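Local atomic coordinates of pheromone cOB1/lipoprotein, YaeC family (Enterococcus faecalis, PDB entry 4EF1), a protein that probably binds methionine as a substrate-binding lipoprotein of the NlpA family, here holding selenomethionine, and is also the precursor of the peptide pheromone cOB1. Residues Tyr89-Tyr93 and Tyr165-Ala171. Sequence-based numbering, arbitrary orientation. Where two conformers were deposited one is given.
Sequences YSKKY and YDNEEGA
The extended Lys91 side chain crosses that of Tyr165 at about a right angle, its CG meeting the ring obliquely, 3.7 Å from Tyr165 CZ. Fully extended beyond CG, the lysine carries its amine to the end of helix 161-166. There Lys91 NZ forms a salt bridge with Asp166 OD1 at 3.0 Å, approaching from above the carboxylate, 52° out of its plane, and makes a weak bond to Asp166 O. Glu168 crosses the lysine chain at about a right angle, its OE1 3.5 Å from Lys91 CB and its CG against Lys91 CD, while the charged atoms of the pair do not touch. Glu168 has positive phi and closes the helix with a Schellman motif, which includes the bond from its N to Tyr165 O. That carbonyl also accepts from a water that in turn accepts from Lys91 N, tying the loop backbone to the helix end. On the CD1-CE1 side of the Tyr165 ring, Tyr89 CB lies 3.6 Å from Tyr165 CD1.

Ser90 OG serves two bonds: it donates to Ala171 O at 2.7 Å, tilted 26° from the carbonyl plane, and accepts from Tyr93 N at 3.0 Å with a nearly straight N-H (171°), an ST motif that helps fix the turn. The Tyr93 ring places CD2 3.8 Å from Ala171 CB. The Tyr89 side chain is about 10 Å from the bound selenomethionine, so the contact lies outside the ligand pocket. It joins the ends of two antiparallel neighbours in the five-stranded mixed sheet: 87-89 runs into the lysine-bearing loop, while helix 161-166 leads through Ala171 into 172-175, whose Ile175 touches both Tyr89 and Tyr165.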
loop_
_atom_site.group_PDB
_atom_site.type_symbol
_atom_site.label_atom_id
_atom_site.label_comp_id
_atom_site.label_asym_id
_atom_site.label_seq_id
_atom_site.Cartn_x
_atom_site.Cartn_y
_atom_site.Cartn_z
ATOM N N TYR A 89 4.694 14.072 -0.831
ATOM C CA TYR A 89 5.278 14.830 0.297
ATOM C C TYR A 89 6.460 15.679 -0.166
ATOM O O TYR A 89 7.141 15.345 -1.128
ATOM C CB TYR A 89 5.731 13.860 1.379
ATOM C CG TYR A 89 4.638 12.940 1.908
ATOM C CD1 TYR A 89 4.269 11.791 1.226
ATOM C CD2 TYR A 89 4.029 13.195 3.136
ATOM C CE1 TYR A 89 3.277 10.949 1.706
ATOM C CE2 TYR A 89 3.039 12.362 3.640
ATOM C CZ TYR A 89 2.665 11.245 2.942
ATOM O OH TYR A 89 1.688 10.418 3.438
ATOM N N SER A 90 6.658 16.817 0.495
ATOM C CA SER A 90 7.775 17.744 0.200
ATOM C C SER A 90 7.990 18.634 1.396
ATOM O O SER A 90 7.037 19.142 1.929
ATOM C CB SER A 90 7.438 18.640 -0.974
ATOM O OG SER A 90 8.483 19.592 -1.264
ATOM N N LYS A 91 9.240 18.822 1.785
ATOM C CA LYS A 91 9.565 19.781 2.793
ATOM C C LYS A 91 9.642 21.196 2.203
ATOM O O LYS A 91 9.391 22.155 2.912
ATOM C CB LYS A 91 10.893 19.418 3.471
ATOM C CG LYS A 91 10.876 18.127 4.248
ATOM C CD LYS A 91 12.211 17.939 4.942
ATOM C CE LYS A 91 12.191 16.827 5.963
ATOM N NZ LYS A 91 13.507 16.865 6.632
ATOM N N LYS A 92 9.980 21.331 0.923
ATOM C CA LYS A 92 10.229 22.654 0.323
ATOM C C LYS A 92 8.987 23.305 -0.292
ATOM O O LYS A 92 8.787 24.490 -0.142
ATOM C CB LYS A 92 11.353 22.573 -0.698
ATOM C CG LYS A 92 11.956 23.922 -1.101
ATOM C CD LYS A 92 13.158 23.725 -2.055
ATOM C CE LYS A 92 13.610 25.038 -2.681
ATOM N NZ LYS A 92 14.811 24.975 -3.592
ATOM N N TYR A 93 8.162 22.519 -0.969
ATOM C CA TYR A 93 6.971 23.024 -1.624
ATOM C C TYR A 93 5.718 22.508 -0.918
ATOM O O TYR A 93 5.533 21.304 -0.798
ATOM C CB TYR A 93 7.002 22.601 -3.093
ATOM C CG TYR A 93 8.230 23.098 -3.792
ATOM C CD1 TYR A 93 8.362 24.439 -4.097
ATOM C CD2 TYR A 93 9.274 22.234 -4.144
ATOM C CE1 TYR A 93 9.491 24.914 -4.756
ATOM C CE2 TYR A 93 10.417 22.707 -4.792
ATOM C CZ TYR A 93 10.522 24.044 -5.078
ATOM O OH TYR A 93 11.622 24.562 -5.703
ATOM N N TYR A 165 12.604 11.904 0.700
ATOM C CA TYR A 165 11.840 12.992 1.280
ATOM C C TYR A 165 12.655 13.741 2.337
ATOM O O TYR A 165 12.749 14.986 2.289
ATOM C CB TYR A 165 10.528 12.449 1.891
ATOM C CG TYR A 165 9.861 13.381 2.869
ATOM C CD1 TYR A 165 9.116 14.482 2.422
ATOM C CD2 TYR A 165 9.995 13.180 4.251
ATOM C CE1 TYR A 165 8.505 15.354 3.335
ATOM C CE2 TYR A 165 9.406 14.042 5.161
ATOM C CZ TYR A 165 8.669 15.133 4.697
ATOM O OH TYR A 165 8.080 15.941 5.598
ATOM N N ASP A 166 13.255 12.983 3.261
ATOM C CA ASP A 166 14.033 13.570 4.351
ATOM C C ASP A 166 15.276 14.343 3.802
ATOM O O ASP A 166 15.586 15.420 4.292
ATOM C CB ASP A 166 14.373 12.535 5.440
ATOM C CG ASP A 166 14.632 13.182 6.799
ATOM O OD1 ASP A 166 13.777 13.975 7.258
ATOM O OD2 ASP A 166 15.678 12.883 7.417
ATOM N N ASN A 167 15.942 13.800 2.782
ATOM C CA ASN A 167 17.095 14.443 2.146
ATOM C C ASN A 167 16.699 15.559 1.153
ATOM O O ASN A 167 17.571 16.185 0.566
ATOM C CB ASN A 167 17.960 13.381 1.435
ATOM C CG ASN A 167 18.578 12.360 2.414
ATOM O OD1 ASN A 167 18.764 12.641 3.603
ATOM N ND2 ASN A 167 18.888 11.165 1.910
ATOM N N GLU A 168 15.396 15.794 0.963
ATOM C CA GLU A 168 14.876 16.833 0.090
ATOM C C GLU A 168 15.345 16.674 -1.359
ATOM O O GLU A 168 15.775 17.623 -1.983
ATOM C CB GLU A 168 15.176 18.205 0.662
ATOM C CG GLU A 168 14.582 18.364 2.070
ATOM C CD GLU A 168 14.518 19.802 2.533
ATOM O OE1 GLU A 168 13.785 20.589 1.894
ATOM O OE2 GLU A 168 15.157 20.143 3.548
ATOM N N GLU A 169 15.297 15.439 -1.845
ATOM C CA GLU A 169 15.598 15.110 -3.245
ATOM C C GLU A 169 14.331 15.227 -4.064
ATOM O O GLU A 169 13.327 14.638 -3.738
ATOM C CB GLU A 169 16.165 13.701 -3.402
ATOM C CG GLU A 169 17.581 13.547 -2.870
ATOM C CD GLU A 169 18.391 12.513 -3.639
ATOM O OE1 GLU A 169 18.237 12.408 -4.889
ATOM O OE2 GLU A 169 19.195 11.801 -2.984
ATOM N N GLY A 170 14.387 16.014 -5.128
ATOM C CA GLY A 170 13.215 16.293 -5.956
ATOM C C GLY A 170 12.269 17.298 -5.334
ATOM O O GLY A 170 12.392 17.631 -4.134
ATOM N N ALA A 171 11.306 17.764 -6.129
ATOM C CA ALA A 171 10.305 18.738 -5.629
ATOM C C ALA A 171 9.254 18.059 -4.723
ATOM O O ALA A 171 8.705 18.706 -3.798
ATOM C CB ALA A 171 9.612 19.468 -6.772
HETATM O O HOH W 1 11.202 16.678 0.777
#